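Local coordinates for protein beta-galactosidase (Bacteroides thetaiotaomicron, PDB 5MUI) that probably removes beta-L-arabinofuranose from the plant pectin rhamnogalacturonan II as a glycoside hydrolase of a gut bacterium, at residues A163-G168 against T204-T209; A197-K202 against G239-I244; G268-D273 against S289-S294. All coordinates share one frame; numbering follows the deposited sequence.

Interaction 1: residues A163-G168 against T204-T209; sequences APLFVG and TQYKST. With FUB (beta-L-arabinofuranose), chain B; 8PK (4-O-[(1R)-1-hydroxyethyl]-2-O-methyl-alpha-L-fucopyranose), chain C.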
loop_
_atom_site.group_PDB
_atom_site.type_symbol
_atom_site.label_atom_id
_atom_site.label_comp_id
_atom_site.label_asym_id
_atom_site.label_seq_id
_atom_site.Cartn_x
_atom_site.Cartn_y
_atom_site.Cartn_z
ATOM N N ALA A 163 -6.984 10.911 -16.185
ATOM C CA ALA A 163 -5.864 11.863 -16.001
ATOM C C ALA A 163 -4.805 11.185 -15.128
ATOM O O ALA A 163 -5.156 10.261 -14.394
ATOM C CB ALA A 163 -6.345 13.153 -15.344
ATOM N N PRO A 164 -3.525 11.621 -15.203
ATOM C CA PRO A 164 -2.498 11.007 -14.331
ATOM C C PRO A 164 -2.700 11.303 -12.826
ATOM O O PRO A 164 -3.488 12.197 -12.453
ATOM C CB PRO A 164 -1.179 11.622 -14.840
ATOM C CG PRO A 164 -1.584 12.870 -15.548
ATOM C CD PRO A 164 -2.934 12.600 -16.139
ATOM N N LEU A 165 -2.038 10.512 -11.979
ATOM C CA LEU A 165 -2.103 10.674 -10.534
ATOM C C LEU A 165 -0.733 11.141 -10.024
ATOM O O LEU A 165 0.293 10.725 -10.553
ATOM C CB LEU A 165 -2.460 9.352 -9.879
ATOM C CG LEU A 165 -3.753 8.649 -10.325
ATOM C CD1 LEU A 165 -3.671 7.169 -9.926
ATOM C CD2 LEU A 165 -4.976 9.335 -9.744
ATOM N N PHE A 166 -0.716 11.998 -9.004
ATOM C CA PHE A 166 0.518 12.533 -8.405
ATOM C C PHE A 166 0.525 12.320 -6.898
ATOM O O PHE A 166 -0.523 12.035 -6.313
ATOM C CB PHE A 166 0.644 14.039 -8.650
ATOM C CG PHE A 166 0.344 14.460 -10.059
ATOM C CD1 PHE A 166 0.925 13.805 -11.131
ATOM C CD2 PHE A 166 -0.525 15.509 -10.308
ATOM C CE1 PHE A 166 0.628 14.186 -12.442
ATOM C CE2 PHE A 166 -0.812 15.903 -11.611
ATOM C CZ PHE A 166 -0.246 15.229 -12.678
ATOM N N VAL A 167 1.678 12.522 -6.261
ATOM C CA VAL A 167 1.808 12.288 -4.816
ATOM C C VAL A 167 1.480 13.550 -4.006
ATOM O O VAL A 167 2.135 14.601 -4.171
ATOM C CB VAL A 167 3.225 11.784 -4.451
ATOM C CG1 VAL A 167 3.323 11.476 -2.976
ATOM C CG2 VAL A 167 3.586 10.534 -5.253
ATOM N N GLY A 168 0.505 13.421 -3.096
ATOM C CA GLY A 168 0.080 14.484 -2.184
ATOM C C GLY A 168 0.547 14.287 -0.759
ATOM O O GLY A 168 0.898 13.158 -0.369
ATOM N N THR A 204 2.554 8.030 -14.714
ATOM C CA THR A 204 1.706 8.316 -13.552
ATOM C C THR A 204 2.405 7.770 -12.305
ATOM O O THR A 204 3.282 6.901 -12.412
ATOM C CB THR A 204 0.271 7.736 -13.701
ATOM O OG1 THR A 204 -0.496 8.007 -12.514
ATOM C CG2 THR A 204 0.327 6.244 -13.927
ATOM N N GLN A 205 2.074 8.331 -11.140
ATOM C CA GLN A 205 2.585 7.826 -9.867
ATOM C C GLN A 205 1.448 7.082 -9.172
ATOM O O GLN A 205 0.274 7.302 -9.517
ATOM C CB GLN A 205 3.164 8.979 -9.010
ATOM C CG GLN A 205 4.475 9.524 -9.593
ATOM C CD GLN A 205 4.794 10.988 -9.321
ATOM O OE1 GLN A 205 5.971 11.395 -9.423
ATOM N NE2 GLN A 205 3.789 11.787 -8.973
ATOM N N TYR A 206 1.800 6.175 -8.250
ATOM C CA TYR A 206 0.828 5.384 -7.524
ATOM C C TYR A 206 1.073 5.464 -6.013
ATOM O O TYR A 206 1.241 6.566 -5.499
ATOM C CB TYR A 206 0.807 3.956 -8.049
ATOM C CG TYR A 206 0.275 3.768 -9.436
ATOM C CD1 TYR A 206 -1.103 3.897 -9.714
ATOM C CD2 TYR A 206 1.143 3.418 -10.486
ATOM C CE1 TYR A 206 -1.594 3.694 -11.010
ATOM C CE2 TYR A 206 0.661 3.218 -11.768
ATOM C CZ TYR A 206 -0.687 3.356 -12.031
ATOM O OH TYR A 206 -1.079 3.111 -13.332
ATOM N N LYS A 207 1.045 4.338 -5.295
ATOM C CA LYS A 207 1.208 4.340 -3.827
ATOM C C LYS A 207 2.581 4.841 -3.357
ATOM O O LYS A 207 3.605 4.543 -3.991
ATOM C CB LYS A 207 0.952 2.928 -3.242
ATOM C CG LYS A 207 1.212 2.897 -1.734
ATOM C CD LYS A 207 0.782 1.644 -1.036
ATOM C CE LYS A 207 1.056 1.822 0.460
ATOM N NZ LYS A 207 0.511 0.626 1.132
ATOM N N SER A 208 2.591 5.589 -2.249
ATOM C CA SER A 208 3.816 6.007 -1.565
ATOM C C SER A 208 3.712 5.739 -0.080
ATOM O O SER A 208 2.606 5.744 0.482
ATOM C CB SER A 208 4.077 7.504 -1.762
ATOM O OG SER A 208 2.923 8.275 -1.430
ATOM N N THR A 209 4.855 5.491 0.561
ATOM C CA THR A 209 4.931 5.476 2.024
ATOM C C THR A 209 6.208 6.197 2.448
ATOM O O THR A 209 7.262 5.953 1.885
ATOM C CB THR A 209 4.969 4.055 2.656
ATOM O OG1 THR A 209 3.815 3.318 2.279
ATOM C CG2 THR A 209 4.926 4.146 4.170
HETATM O O5 FUB B . -2.679 -0.049 -4.599
HETATM C C5 FUB B . -2.895 1.187 -5.316
HETATM C C4 FUB B . -2.334 1.252 -6.744
HETATM O O4 FUB B . -3.334 0.937 -7.733
HETATM C C3 FUB B . -1.161 0.357 -7.075
HETATM O O3 FUB B . 0.085 0.909 -6.614
HETATM C C2 FUB B . -1.262 0.276 -8.603
HETATM O O2 FUB B . -0.609 -0.873 -9.166
HETATM C C1 FUB B . -2.764 0.341 -8.906
HETATM O O9 8PK C . -2.493 6.684 -19.285
HETATM C C8 8PK C . -1.746 6.337 -18.125
HETATM C C10 8PK C . -1.783 7.505 -17.140
HETATM O O4 8PK C . -2.276 5.137 -17.538
HETATM C C4 8PK C . -2.265 3.962 -18.381
HETATM C C5 8PK C . -3.468 3.093 -18.012
HETATM C C6 8PK C . -4.741 3.935 -17.978
HETATM O O5 8PK C . -3.316 2.468 -16.721
HETATM C C3 8PK C . -0.969 3.164 -18.233
HETATM O O3 8PK C . 0.170 3.969 -18.555
HETATM C C2 8PK C . -0.864 2.618 -16.805
HETATM O O2 8PK C . 0.376 1.885 -16.613
HETATM C C7 8PK C . 1.424 2.629 -15.973
HETATM C C1 8PK C . -2.104 1.744 -16.509
#
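Leu-165 and Thr-204 meet at a buried junction between two neighbouring blades of a beta-propeller, where the residues leading into strand 166-172 of one sheet lie against the first strand of the next, 204-212. The amide of Leu-165 donates to Thr-204 OG1 (N to OG1 3.0 Å, 161° at the hydrogen), and Leu-165 O takes the amide of Gln-205 (O to N 3.0 Å). With OG1 anti to its own nitrogen (chi1 178°), the threonine hydroxyl can accept from one blade while passing its proton to Gln-205 O (OG1 to O 3.2 Å), so a buried polar group is used in both directions. The side chains of Leu-165 and Thr-204 run alongside each other. Farther along, the extended Gln-205 rises across the opposing backbone: its NE2 comes 3.4 Å from Phe-166 CA and sits at the edge of the Phe-166 ring, with amide and ring planes perpendicular. Val-167 CG1 then rests 3.6 Å from Ser-208 OG, a hydroxyl hydrogen-bonded to Thr-149. Tyr-206 starts out away from segment 163-168, its ring meeting Leu-165 CD1 obliquely (CD1 to CD1 4.2 Å) while one face lies against arabinofuranose C2, 3.8 Å from Tyr-206 CD1. The N-to-C directions of 166-168 and 204-209 differ by 40°, and the whole is an inter-blade contact of a five-bladed beta-propeller whose innermost strands line a central sugar pocket.

Interaction 2: residues A197-K202 against G239-I244; sequences AQWWEK and GQRVGI. Unlike the reference sequence in segment 239-244: Gln-240 (reference Glu). With FUB (beta-L-arabinofuranose), chain B.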
loop_
_atom_site.group_PDB
_atom_site.type_symbol
_atom_site.label_atom_id
_atom_site.label_comp_id
_atom_site.label_asym_id
_atom_site.label_seq_id
_atom_site.Cartn_x
_atom_site.Cartn_y
_atom_site.Cartn_z
ATOM N N ALA A 197 11.951 14.709 -12.685
ATOM C CA ALA A 197 11.260 13.409 -12.810
ATOM C C ALA A 197 12.078 12.446 -13.685
ATOM O O ALA A 197 12.707 12.883 -14.639
ATOM C CB ALA A 197 9.854 13.600 -13.387
ATOM N N GLN A 198 12.070 11.156 -13.350
ATOM C CA GLN A 198 12.900 10.137 -14.012
ATOM C C GLN A 198 12.064 9.235 -14.941
ATOM O O GLN A 198 10.833 9.249 -14.867
ATOM C CB GLN A 198 13.618 9.301 -12.937
ATOM C CG GLN A 198 14.582 10.104 -12.081
ATOM C CD GLN A 198 14.983 9.409 -10.771
ATOM O OE1 GLN A 198 14.171 8.752 -10.127
ATOM N NE2 GLN A 198 16.238 9.602 -10.350
ATOM N N TRP A 199 12.717 8.466 -15.821
ATOM C CA TRP A 199 12.010 7.667 -16.838
ATOM C C TRP A 199 10.928 6.693 -16.298
ATOM O O TRP A 199 9.880 6.519 -16.934
ATOM C CB TRP A 199 13.018 6.899 -17.741
ATOM C CG TRP A 199 13.826 5.808 -17.053
ATOM C CD1 TRP A 199 15.106 5.910 -16.549
ATOM C CD2 TRP A 199 13.406 4.449 -16.789
ATOM N NE1 TRP A 199 15.477 4.726 -15.986
ATOM C CE2 TRP A 199 14.467 3.806 -16.127
ATOM C CE3 TRP A 199 12.248 3.727 -17.050
ATOM C CZ2 TRP A 199 14.399 2.446 -15.716
ATOM C CZ3 TRP A 199 12.169 2.375 -16.619
ATOM C CH2 TRP A 199 13.243 1.755 -15.990
ATOM N N TRP A 200 11.185 6.100 -15.125
ATOM C CA TRP A 200 10.337 5.053 -14.529
ATOM C C TRP A 200 9.003 5.611 -13.938
ATOM O O TRP A 200 8.128 4.827 -13.569
ATOM C CB TRP A 200 11.131 4.266 -13.442
ATOM C CG TRP A 200 11.443 5.104 -12.233
ATOM C CD1 TRP A 200 12.415 6.069 -12.114
ATOM C CD2 TRP A 200 10.714 5.117 -11.003
ATOM N NE1 TRP A 200 12.342 6.664 -10.891
ATOM C CE2 TRP A 200 11.313 6.107 -10.175
ATOM C CE3 TRP A 200 9.629 4.379 -10.514
ATOM C CZ2 TRP A 200 10.852 6.394 -8.879
ATOM C CZ3 TRP A 200 9.149 4.665 -9.203
ATOM C CH2 TRP A 200 9.774 5.657 -8.403
ATOM N N GLU A 201 8.863 6.952 -13.884
ATOM C CA GLU A 201 7.693 7.623 -13.286
ATOM C C GLU A 201 6.985 8.627 -14.231
ATOM O O GLU A 201 6.163 9.429 -13.777
ATOM C CB GLU A 201 8.109 8.293 -11.979
ATOM C CG GLU A 201 9.155 9.380 -12.154
ATOM C CD GLU A 201 9.453 10.178 -10.915
ATOM O OE1 GLU A 201 8.564 10.349 -10.025
ATOM O OE2 GLU A 201 10.612 10.677 -10.859
ATOM N N LYS A 202 7.260 8.564 -15.537
ATOM C CA LYS A 202 6.768 9.599 -16.437
ATOM C C LYS A 202 5.286 9.470 -16.763
ATOM O O LYS A 202 4.706 10.461 -17.109
ATOM C CB LYS A 202 7.586 9.673 -17.743
ATOM C CG LYS A 202 8.987 10.247 -17.609
ATOM C CD LYS A 202 8.973 11.767 -17.498
ATOM C CE LYS A 202 10.350 12.341 -17.206
ATOM N NZ LYS A 202 11.170 12.596 -18.422
ATOM N N GLY A 239 5.755 -0.792 -17.667
ATOM C CA GLY A 239 5.544 -1.538 -16.417
ATOM C C GLY A 239 5.408 -0.595 -15.216
ATOM O O GLY A 239 5.502 0.637 -15.364
ATOM N N GLN A 240 5.174 -1.172 -14.045
ATOM C CA GLN A 240 5.286 -0.435 -12.787
ATOM C C GLN A 240 6.474 -0.922 -11.963
ATOM O O GLN A 240 6.681 -2.131 -11.814
ATOM C CB GLN A 240 4.026 -0.563 -11.933
ATOM C CG GLN A 240 2.848 0.222 -12.457
ATOM C CD GLN A 240 1.619 0.078 -11.550
ATOM O OE1 GLN A 240 1.744 0.015 -10.312
ATOM N NE2 GLN A 240 0.433 0.007 -12.163
ATOM N N ARG A 241 7.238 0.028 -11.422
ATOM C CA ARG A 241 8.449 -0.251 -10.683
ATOM C C ARG A 241 8.511 0.588 -9.405
ATOM O O ARG A 241 7.742 1.528 -9.256
ATOM C CB ARG A 241 9.666 0.033 -11.573
ATOM C CG ARG A 241 9.625 -0.695 -12.925
ATOM C CD ARG A 241 10.636 -0.193 -13.949
ATOM N NE ARG A 241 10.523 -0.889 -15.250
ATOM C CZ ARG A 241 9.715 -0.537 -16.254
ATOM N NH1 ARG A 241 8.897 0.504 -16.179
ATOM N NH2 ARG A 241 9.729 -1.244 -17.373
ATOM N N VAL A 242 9.462 0.260 -8.511
ATOM C CA VAL A 242 9.599 0.861 -7.190
ATOM C C VAL A 242 10.890 1.683 -7.115
ATOM O O VAL A 242 11.996 1.218 -7.521
ATOM C CB VAL A 242 9.605 -0.216 -6.063
ATOM C CG1 VAL A 242 9.979 0.370 -4.708
ATOM C CG2 VAL A 242 8.256 -0.923 -5.968
ATOM N N GLY A 243 10.750 2.892 -6.582
ATOM C CA GLY A 243 11.873 3.809 -6.340
ATOM C C GLY A 243 11.794 4.596 -5.053
ATOM O O GLY A 243 10.825 4.504 -4.295
ATOM N N ILE A 244 12.827 5.410 -4.831
ATOM C CA ILE A 244 13.029 6.156 -3.612
ATOM C C ILE A 244 13.092 7.695 -3.851
ATOM O O ILE A 244 13.677 8.151 -4.854
ATOM C CB ILE A 244 14.332 5.668 -2.939
ATOM C CG1 ILE A 244 14.134 4.250 -2.382
ATOM C CG2 ILE A 244 14.751 6.579 -1.783
ATOM C CD1 ILE A 244 15.444 3.564 -2.045
HETATM O O5 FUB B . -2.679 -0.049 -4.599
HETATM C C5 FUB B . -2.895 1.187 -5.316
HETATM C C4 FUB B . -2.334 1.252 -6.744
HETATM O O4 FUB B . -3.334 0.937 -7.733
HETATM C C3 FUB B . -1.161 0.357 -7.075
HETATM O O3 FUB B . 0.085 0.909 -6.614
HETATM C C2 FUB B . -1.262 0.276 -8.603
HETATM O O2 FUB B . -0.609 -0.873 -9.166
HETATM C C1 FUB B . -2.764 0.341 -8.906
HETATM O O HOH W 1 8.065 2.100 -13.900
#
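Trp-200 packs against the backbone of strand 238-247 of a propeller blade, carried by the loop that leads into the first strand of that same blade. Here the packing is close. The six-membered end of the indole reaches the strand backbone, with CZ3 3.4 Å from Arg-241 O, which lies near the ring plane at its edge, and CH2 3.5 Å from Gly-243 N. Gly-243 has no side chain to hold the ring off. The indole's pose is fixed from its own loop: CG stands between the backbone nitrogen and the carbonyl carbon (chi1 68°), Glu-201 CB lies over the ring centre, and NE1 donates almost straight to Gln-198 OE1 (2.9 Å, 174°) in the plane of the ring.

The partly exposed side, at Trp-199, is looser. No hydrogen bond joins the segments directly, and the Trp-199 rim merely abuts one face of the Arg-241 guanidinium, CZ3 to NH1 3.8 Å, with the planes 65° apart. The guanidinium is held mainly by others, through a salt bridge to Glu-265 and bonds to Gly-230 O and Leu-237 O. A water at its edge accepts from Arg-241 NH1 (2.9 Å) and probably donates to Trp-200 O, linking the two segments. On the far side of the strand, Gln-240, a glutamine where the reference sequence has Glu, points into the glycan pocket: arabinofuranose O2 donates to Gln-240 OE1 at 2.8 Å, while Gln-240 NE2 adds a weak bond to the same hydroxyl oxygen.

Interaction 3: residues G268-D273 against S289-S294; sequences GTITGD and SAFEPS. With FUB (beta-L-arabinofuranose), chain B; GAL (beta-D-galactopyranose), chain D.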
loop_
_atom_site.group_PDB
_atom_site.type_symbol
_atom_site.label_atom_id
_atom_site.label_comp_id
_atom_site.label_asym_id
_atom_site.label_seq_id
_atom_site.Cartn_x
_atom_site.Cartn_y
_atom_site.Cartn_z
ATOM N N GLY A 268 4.455 -5.226 -19.422
ATOM C CA GLY A 268 3.282 -4.897 -18.609
ATOM C C GLY A 268 3.271 -5.450 -17.185
ATOM O O GLY A 268 2.232 -5.367 -16.521
ATOM N N THR A 269 4.393 -6.004 -16.702
ATOM C CA THR A 269 4.478 -6.522 -15.322
ATOM C C THR A 269 4.456 -5.372 -14.322
ATOM O O THR A 269 5.057 -4.310 -14.559
ATOM C CB THR A 269 5.736 -7.382 -15.118
ATOM O OG1 THR A 269 5.678 -8.518 -15.976
ATOM C CG2 THR A 269 5.829 -7.909 -13.722
ATOM N N ILE A 270 3.717 -5.587 -13.227
ATOM C CA ILE A 270 3.537 -4.617 -12.135
ATOM C C ILE A 270 4.273 -5.146 -10.901
ATOM O O ILE A 270 4.079 -6.290 -10.486
ATOM C CB ILE A 270 2.040 -4.404 -11.791
ATOM C CG1 ILE A 270 1.325 -3.664 -12.941
ATOM C CG2 ILE A 270 1.891 -3.666 -10.435
ATOM C CD1 ILE A 270 -0.189 -3.672 -12.893
ATOM N N THR A 271 5.148 -4.312 -10.360
ATOM C CA THR A 271 5.725 -4.482 -9.032
ATOM C C THR A 271 5.347 -3.242 -8.212
ATOM O O THR A 271 5.615 -2.079 -8.646
ATOM C CB THR A 271 7.256 -4.617 -9.149
ATOM O OG1 THR A 271 7.559 -5.658 -10.103
ATOM C CG2 THR A 271 7.885 -4.935 -7.810
ATOM N N GLY A 272 4.706 -3.456 -7.061
ATOM C CA GLY A 272 4.107 -2.346 -6.343
ATOM C C GLY A 272 3.808 -2.478 -4.869
ATOM O O GLY A 272 4.038 -3.523 -4.228
ATOM N N ASP A 273 3.260 -1.372 -4.354
ATOM C CA ASP A 273 2.815 -1.200 -2.948
ATOM C C ASP A 273 3.820 -1.774 -1.946
ATOM O O ASP A 273 3.499 -2.697 -1.161
ATOM C CB ASP A 273 1.378 -1.762 -2.732
ATOM C CG ASP A 273 0.287 -0.934 -3.451
ATOM O OD1 ASP A 273 0.583 -0.265 -4.462
ATOM O OD2 ASP A 273 -0.886 -0.959 -3.024
ATOM N N SER A 289 2.998 -8.317 -6.922
ATOM C CA SER A 289 3.215 -8.290 -8.356
ATOM C C SER A 289 1.969 -8.778 -9.096
ATOM O O SER A 289 1.169 -9.532 -8.544
ATOM C CB SER A 289 4.477 -9.075 -8.723
ATOM O OG SER A 289 4.769 -8.900 -10.090
ATOM N N ALA A 290 1.766 -8.272 -10.315
ATOM C CA ALA A 290 0.704 -8.731 -11.170
ATOM C C ALA A 290 1.220 -8.867 -12.615
ATOM O O ALA A 290 2.134 -8.130 -13.027
ATOM C CB ALA A 290 -0.466 -7.793 -11.129
ATOM N N PHE A 291 0.625 -9.814 -13.357
ATOM C CA PHE A 291 0.961 -10.041 -14.805
ATOM C C PHE A 291 2.417 -10.434 -14.991
ATOM O O PHE A 291 3.091 -10.003 -15.937
ATOM C CB PHE A 291 0.567 -8.812 -15.662
ATOM C CG PHE A 291 -0.795 -8.311 -15.353
ATOM C CD1 PHE A 291 -1.896 -9.157 -15.481
ATOM C CD2 PHE A 291 -0.991 -7.032 -14.863
ATOM C CE1 PHE A 291 -3.171 -8.725 -15.137
ATOM C CE2 PHE A 291 -2.257 -6.584 -14.525
ATOM C CZ PHE A 291 -3.352 -7.427 -14.667
ATOM N N GLU A 292 2.892 -11.247 -14.061
ATOM C CA GLU A 292 4.231 -11.814 -14.088
ATOM C C GLU A 292 4.141 -13.160 -14.841
ATOM O O GLU A 292 3.398 -14.064 -14.424
ATOM C CB GLU A 292 4.743 -11.984 -12.657
ATOM C CG GLU A 292 5.919 -12.934 -12.458
ATOM C CD GLU A 292 7.197 -12.519 -13.175
ATOM O OE1 GLU A 292 7.614 -11.333 -13.044
ATOM O OE2 GLU A 292 7.798 -13.402 -13.845
ATOM N N PRO A 293 4.886 -13.307 -15.960
ATOM C CA PRO A 293 4.654 -14.516 -16.776
ATOM C C PRO A 293 5.033 -15.853 -16.119
ATOM O O PRO A 293 4.529 -16.882 -16.528
ATOM C CB PRO A 293 5.496 -14.261 -18.049
ATOM C CG PRO A 293 6.353 -13.075 -17.763
ATOM C CD PRO A 293 5.635 -12.274 -16.708
ATOM N N SER A 294 5.899 -15.837 -15.118
ATOM C CA SER A 294 6.299 -17.057 -14.422
ATOM C C SER A 294 5.277 -17.598 -13.391
ATOM O O SER A 294 5.564 -18.612 -12.753
ATOM C CB SER A 294 7.640 -16.828 -13.720
ATOM O OG SER A 294 7.504 -15.940 -12.612
HETATM O O5 FUB B . -2.679 -0.049 -4.599
HETATM C C5 FUB B . -2.895 1.187 -5.316
HETATM C C4 FUB B . -2.334 1.252 -6.744
HETATM O O4 FUB B . -3.334 0.937 -7.733
HETATM C C3 FUB B . -1.161 0.357 -7.075
HETATM O O3 FUB B . 0.085 0.909 -6.614
HETATM C C2 FUB B . -1.262 0.276 -8.603
HETATM O O2 FUB B . -0.609 -0.873 -9.166
HETATM C C1 FUB B . -2.764 0.341 -8.906
HETATM C C1 GAL D . -3.210 -1.206 -18.478
HETATM C C2 GAL D . -2.811 -0.561 -17.143
HETATM C C3 GAL D . -2.176 -1.598 -16.214
HETATM C C4 GAL D . -3.090 -2.818 -16.081
HETATM C C5 GAL D . -3.290 -3.368 -17.489
HETATM C C6 GAL D . -4.040 -4.698 -17.503
HETATM O O2 GAL D . -2.121 0.575 -17.343
HETATM O O3 GAL D . -1.956 -1.000 -14.927
HETATM O O4 GAL D . -4.315 -2.528 -15.539
HETATM O O5 GAL D . -3.991 -2.381 -18.259
HETATM O O6 GAL D . -4.680 -4.820 -18.766
#
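Ile-270 O is gripped twice by the facing strand: Ser-289 OG donates at 2.7 Å, and the amide nitrogen of Ala-290 at 3.1 Å, the two arriving from opposite faces of the carbonyl plane. A chi1 of -173° swings OG away from the serine's nitrogen and toward Ile-270 O. In return, Ile-270 N donates to Ala-290 O at 3.0 Å, completing an antiparallel hydrogen-bonded pair in the hairpin of strands 270-279 and 282-290. Just before the strand, Thr-269 OG1 gives its proton to Phe-291 O (3.0 Å), approaching from above the carbonyl plane, so the pairing is prolonged by a side chain where the chain of Phe-291 turns away. Packing lies outside these bonds. Ile-270 and Phe-291 extend together in one direction, and Ile-270 CD1 meets the ring edge at CE2, 3.9 Å away. Both border the bound galactose, and Phe-291 CE2 comes 4.0 Å from galactose C6. On the other face of the sheet, Thr-271 OG1 bonds to His-264. At the pocket end, Asp-273 takes arabinofuranose O3 on OD1 (2.5 Å) and O5 on OD2. Ile-270 and Phe-291 thus offer apolar surface to the galactose, Ile-270 also coming near the arabinofuranose, while the Asp-273 carboxylate accepts from two arabinofuranose hydroxyls, all carried by the hairpin and the turn that follows it.

From the N terminus, segment 163-168 comes first, and interaction 1 closes the loop from blade 121-184 to the inner strand of blade 204-255. The connection within that loop supplies 197-202, so interaction 2 opens before interaction 1 has closed and the two cross; interaction 2 ties the inter-blade linker to strand 238-247. Interaction 3 follows in series, pairing the first two strands of blade 270-314. Gln-240 joins the last two: its backbone probably hydrogen-bonds to Thr-269 and Thr-271, bringing strand 238-247 beside strand 270-279 across the next blade boundary. Three consecutive blades are thereby tied together, and all three interactions reach the same arabinofuranose at the propeller's centre.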